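Lipoprotein (Colwellia psychrerythraea, PDB 3O0Y) is of unknown function but belongs to the DUF885 family, related to metallopeptidases, and may have a peptidase-like role. Local coordinates at residues S66-E76 with Q173-K184. Sequence-based numbering, arbitrary orientation.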
loop_
_atom_site.group_PDB
_atom_site.type_symbol
_atom_site.label_atom_id
_atom_site.label_comp_id
_atom_site.label_asym_id
_atom_site.label_seq_id
_atom_site.Cartn_x
_atom_site.Cartn_y
_atom_site.Cartn_z
ATOM N N SER A 66 7.479 -3.968 22.930
ATOM C CA SER A 66 8.585 -4.855 22.646
ATOM C C SER A 66 8.133 -6.229 22.225
ATOM O O SER A 66 8.916 -7.172 22.227
ATOM C CB SER A 66 9.508 -4.963 23.851
ATOM O OG SER A 66 8.870 -5.524 24.958
ATOM N N ASP A 67 6.897 -6.337 21.780
ATOM C CA ASP A 67 6.417 -7.616 21.282
ATOM C C ASP A 67 6.801 -7.816 19.816
ATOM O O ASP A 67 7.001 -6.866 19.032
ATOM C CB ASP A 67 4.896 -7.721 21.412
ATOM C CG ASP A 67 4.411 -7.936 22.871
ATOM O OD1 ASP A 67 5.217 -7.870 23.838
ATOM O OD2 ASP A 67 3.185 -8.167 23.038
ATOM N N MET A 68 6.846 -9.084 19.453
ATOM C CA MET A 68 7.136 -9.519 18.124
ATOM C C MET A 68 5.869 -10.192 17.542
ATOM O O MET A 68 4.947 -10.589 18.295
ATOM C CB MET A 68 8.321 -10.521 18.137
ATOM C CG MET A 68 8.824 -10.969 16.729
ATOM S SD MET A 68 9.121 -9.737 15.445
ATOM C CE MET A 68 10.121 -8.475 16.404
ATOM N N GLU A 69 5.820 -10.302 16.212
ATOM C CA GLU A 69 4.763 -11.029 15.522
ATOM C C GLU A 69 5.260 -12.459 15.225
ATOM O O GLU A 69 6.415 -12.633 14.911
ATOM C CB GLU A 69 4.466 -10.339 14.223
ATOM C CG GLU A 69 3.913 -8.934 14.406
ATOM C CD GLU A 69 3.736 -8.116 13.109
ATOM O OE1 GLU A 69 4.132 -8.561 11.988
ATOM O OE2 GLU A 69 3.227 -6.951 13.227
ATOM N N PHE A 70 4.358 -13.430 15.322
ATOM C CA PHE A 70 4.642 -14.812 15.019
ATOM C C PHE A 70 3.613 -15.367 14.072
ATOM O O PHE A 70 2.407 -15.003 14.083
ATOM C CB PHE A 70 4.708 -15.642 16.297
ATOM C CG PHE A 70 5.678 -15.077 17.318
ATOM C CD1 PHE A 70 7.031 -15.020 17.051
ATOM C CD2 PHE A 70 5.204 -14.535 18.494
ATOM C CE1 PHE A 70 7.924 -14.455 17.989
ATOM C CE2 PHE A 70 6.080 -13.990 19.421
ATOM C CZ PHE A 70 7.421 -13.979 19.177
ATOM N N TYR A 71 4.068 -16.297 13.270
ATOM C CA TYR A 71 3.354 -16.697 12.062
ATOM C C TYR A 71 3.187 -18.202 11.943
ATOM O O TYR A 71 3.007 -18.696 10.849
ATOM C CB TYR A 71 4.091 -16.160 10.807
ATOM C CG TYR A 71 3.920 -14.676 10.702
ATOM C CD1 TYR A 71 2.779 -14.160 10.180
ATOM C CD2 TYR A 71 4.844 -13.809 11.270
ATOM C CE1 TYR A 71 2.577 -12.766 10.105
ATOM C CE2 TYR A 71 4.648 -12.481 11.262
ATOM C CZ TYR A 71 3.505 -11.944 10.671
ATOM O OH TYR A 71 3.308 -10.591 10.666
ATOM N N SER A 72 3.164 -18.951 13.056
ATOM C CA SER A 72 3.026 -20.423 12.953
ATOM C C SER A 72 1.643 -20.777 12.363
ATOM O O SER A 72 0.731 -19.988 12.444
ATOM C CB SER A 72 3.142 -21.066 14.334
ATOM O OG SER A 72 1.949 -21.002 15.098
ATOM N N PRO A 73 1.465 -22.010 11.873
ATOM C CA PRO A 73 0.106 -22.456 11.506
ATOM C C PRO A 73 -0.948 -22.229 12.582
ATOM O O PRO A 73 -2.038 -21.767 12.274
ATOM C CB PRO A 73 0.313 -23.973 11.238
ATOM C CG PRO A 73 1.654 -23.998 10.675
ATOM C CD PRO A 73 2.461 -23.024 11.516
ATOM N N GLU A 74 -0.626 -22.460 13.852
ATOM C CA GLU A 74 -1.598 -22.300 14.883
ATOM C C GLU A 74 -1.853 -20.814 15.146
ATOM O O GLU A 74 -2.995 -20.451 15.358
ATOM C CB GLU A 74 -1.175 -22.994 16.164
ATOM C CG GLU A 74 -2.272 -22.980 17.250
ATOM C CD GLU A 74 -3.535 -23.819 16.913
ATOM O OE1 GLU A 74 -3.518 -24.747 16.043
ATOM O OE2 GLU A 74 -4.577 -23.556 17.571
ATOM N N ASN A 75 -0.813 -19.977 15.061
ATOM C CA ASN A 75 -0.998 -18.528 15.239
ATOM C C ASN A 75 -1.998 -17.991 14.195
ATOM O O ASN A 75 -2.938 -17.273 14.522
ATOM C CB ASN A 75 0.323 -17.790 15.077
ATOM C CG ASN A 75 1.320 -18.057 16.224
ATOM O OD1 ASN A 75 0.923 -18.301 17.381
ATOM N ND2 ASN A 75 2.576 -18.081 15.911
ATOM N N GLU A 76 -1.783 -18.375 12.942
ATOM C CA GLU A 76 -2.592 -17.888 11.843
ATOM C C GLU A 76 -4.004 -18.426 11.921
ATOM O O GLU A 76 -4.990 -17.695 11.697
ATOM C CB GLU A 76 -1.975 -18.232 10.506
ATOM C CG GLU A 76 -0.803 -17.321 10.151
ATOM C CD GLU A 76 -1.282 -15.869 9.828
ATOM O OE1 GLU A 76 -2.114 -15.667 8.890
ATOM O OE2 GLU A 76 -0.776 -14.944 10.459
ATOM N N GLN A 173 14.075 -11.488 19.455
ATOM C CA GLN A 173 13.023 -12.481 19.158
ATOM C C GLN A 173 12.985 -12.905 17.695
ATOM O O GLN A 173 12.049 -13.609 17.256
ATOM C CB GLN A 173 11.694 -11.869 19.555
ATOM C CG GLN A 173 11.618 -11.637 21.078
ATOM C CD GLN A 173 10.401 -10.917 21.436
ATOM O OE1 GLN A 173 10.393 -9.686 21.607
ATOM N NE2 GLN A 173 9.323 -11.664 21.517
ATOM N N PHE A 174 14.010 -12.525 16.931
ATOM C CA PHE A 174 13.991 -12.824 15.488
ATOM C C PHE A 174 14.183 -14.312 15.224
ATOM O O PHE A 174 13.786 -14.839 14.141
ATOM C CB PHE A 174 15.016 -12.011 14.744
ATOM C CG PHE A 174 14.473 -10.760 14.151
ATOM C CD1 PHE A 174 13.883 -9.818 14.945
ATOM C CD2 PHE A 174 14.544 -10.518 12.810
ATOM C CE1 PHE A 174 13.431 -8.639 14.434
ATOM C CE2 PHE A 174 14.099 -9.352 12.296
ATOM C CZ PHE A 174 13.462 -8.427 13.121
ATOM N N ASP A 175 14.731 -15.025 16.210
ATOM C CA ASP A 175 14.809 -16.477 16.059
ATOM C C ASP A 175 13.423 -17.136 16.001
ATOM O O ASP A 175 13.154 -17.971 15.128
ATOM C CB ASP A 175 15.656 -17.165 17.147
ATOM C CG ASP A 175 15.276 -16.763 18.591
ATOM O OD1 ASP A 175 14.555 -15.773 18.855
ATOM O OD2 ASP A 175 15.813 -17.431 19.522
ATOM N N LYS A 176 12.536 -16.738 16.907
ATOM C CA LYS A 176 11.202 -17.304 16.878
ATOM C C LYS A 176 10.461 -16.786 15.660
ATOM O O LYS A 176 9.690 -17.513 15.083
ATOM C CB LYS A 176 10.432 -16.996 18.170
ATOM C CG LYS A 176 9.099 -17.728 18.268
ATOM C CD LYS A 176 8.517 -17.707 19.697
ATOM C CE LYS A 176 7.037 -18.102 19.705
ATOM N NZ LYS A 176 6.413 -17.853 21.040
ATOM N N LEU A 177 10.638 -15.521 15.309
ATOM C CA LEU A 177 9.989 -14.997 14.085
ATOM C C LEU A 177 10.295 -15.931 12.900
ATOM O O LEU A 177 9.381 -16.457 12.222
ATOM C CB LEU A 177 10.495 -13.613 13.748
ATOM C CG LEU A 177 10.017 -12.976 12.468
ATOM C CD1 LEU A 177 8.456 -12.837 12.495
ATOM C CD2 LEU A 177 10.753 -11.633 12.252
ATOM N N ALA A 178 11.589 -16.161 12.688
ATOM C CA ALA A 178 12.055 -17.014 11.572
ATOM C C ALA A 178 11.533 -18.432 11.646
ATOM O O ALA A 178 11.086 -18.935 10.630
ATOM C CB ALA A 178 13.546 -17.027 11.476
ATOM N N ALA A 179 11.554 -19.051 12.817
ATOM C CA ALA A 179 11.116 -20.475 12.920
ATOM C C ALA A 179 9.626 -20.579 12.619
ATOM O O ALA A 179 9.221 -21.466 11.918
ATOM C CB ALA A 179 11.429 -21.038 14.258
ATOM N N THR A 180 8.814 -19.582 13.044
ATOM C CA THR A 180 7.387 -19.712 12.817
ATOM C C THR A 180 7.095 -19.474 11.316
ATOM O O THR A 180 6.211 -20.117 10.770
ATOM C CB THR A 180 6.541 -18.819 13.736
ATOM O OG1 THR A 180 6.860 -17.419 13.520
ATOM C CG2 THR A 180 6.754 -19.151 15.261
ATOM N N ILE A 181 7.801 -18.530 10.688
ATOM C CA ILE A 181 7.684 -18.242 9.232
ATOM C C ILE A 181 7.998 -19.480 8.409
ATOM O O ILE A 181 7.222 -19.904 7.520
ATOM C CB ILE A 181 8.524 -17.051 8.796
ATOM C CG1 ILE A 181 7.925 -15.760 9.417
ATOM C CG2 ILE A 181 8.617 -16.951 7.232
ATOM C CD1 ILE A 181 8.693 -14.515 9.156
ATOM N N ILE A 182 9.100 -20.152 8.752
ATOM C CA ILE A 182 9.435 -21.396 8.073
ATOM C C ILE A 182 8.402 -22.444 8.286
ATOM O O ILE A 182 8.026 -23.147 7.332
ATOM C CB ILE A 182 10.851 -21.914 8.529
ATOM C CG1 ILE A 182 11.921 -20.937 8.013
ATOM C CG2 ILE A 182 11.060 -23.360 8.052
ATOM C CD1 ILE A 182 13.331 -21.008 8.774
ATOM N N GLU A 183 7.901 -22.561 9.503
ATOM C CA GLU A 183 6.840 -23.539 9.769
ATOM C C GLU A 183 5.617 -23.312 8.897
ATOM O O GLU A 183 5.026 -24.291 8.421
ATOM C CB GLU A 183 6.428 -23.495 11.239
ATOM C CG GLU A 183 5.719 -24.694 11.748
ATOM C CD GLU A 183 5.225 -24.481 13.179
ATOM O OE1 GLU A 183 5.795 -23.580 13.900
ATOM O OE2 GLU A 183 4.223 -25.188 13.526
ATOM N N LYS A 184 5.207 -22.044 8.723
ATOM C CA LYS A 184 4.038 -21.724 7.867
ATOM C C LYS A 184 4.334 -21.950 6.378
ATOM O O LYS A 184 3.537 -22.538 5.664
ATOM C CB LYS A 184 3.582 -20.255 8.082
ATOM C CG LYS A 184 2.220 -19.952 7.513
ATOM C CD LYS A 184 1.103 -20.887 7.983
ATOM C CE LYS A 184 -0.275 -20.383 7.551
ATOM N NZ LYS A 184 -0.457 -20.183 6.100
HETATM O O HOH W 1 1.673 -24.394 14.583
#
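Thr-180 OG1 accepts the backbone N-H of Tyr-71 at 3.0 Å in a nearly straight bond (165°), while its own proton lies within reach of the carbonyls of both Lys-176 and Leu-177, one turn back in the helix. The contact lays the loop of residues 66-72, extended from Asp-67 to Phe-70, along the first turns of helix 174-190 before the chain enters helix 73-92, within a largely helical fold. Placing OG1 between the backbone N and the carbonyl carbon (chi1 61°) lets this one hydroxyl serve the loop and its own helix together.

Upstream, the extended side chain of Lys-176 runs across the ring of Phe-70. Its CE stands 3.9 Å from the ring centroid, almost on the normal, and NZ follows in a cation-pi contact over the same face; the backbone N of Leu-177 meets the ring edge. Further along, Met-68 makes a Met-aromatic contact with Phe-174, the sulfur oblique to the ring. Leu-177 CD1 packs at the edge of the Tyr-71 ring and presses on Glu-69 O, a buried carbonyl without a polar partner. Tyr-71 OH donates to Glu-69 OE1 at 2.6 Å, from above the carboxylate plane; OE2 accepts from Leu-48 N.

At the other end, the bent chain of Lys-184 sets CB against Tyr-71 O (3.2 Å), CD near Pro-73 CA and CE near Glu-76 CB, its ammonium reaching Asp-188, Asn-123 O and Gly-125 O. Ser-72 N-caps helix 73-92, OG accepting Asn-75 N. Beside it, a water accepts from Glu-74 N and donates to Glu-183 OE2 at 2.9 Å, linking the two helices.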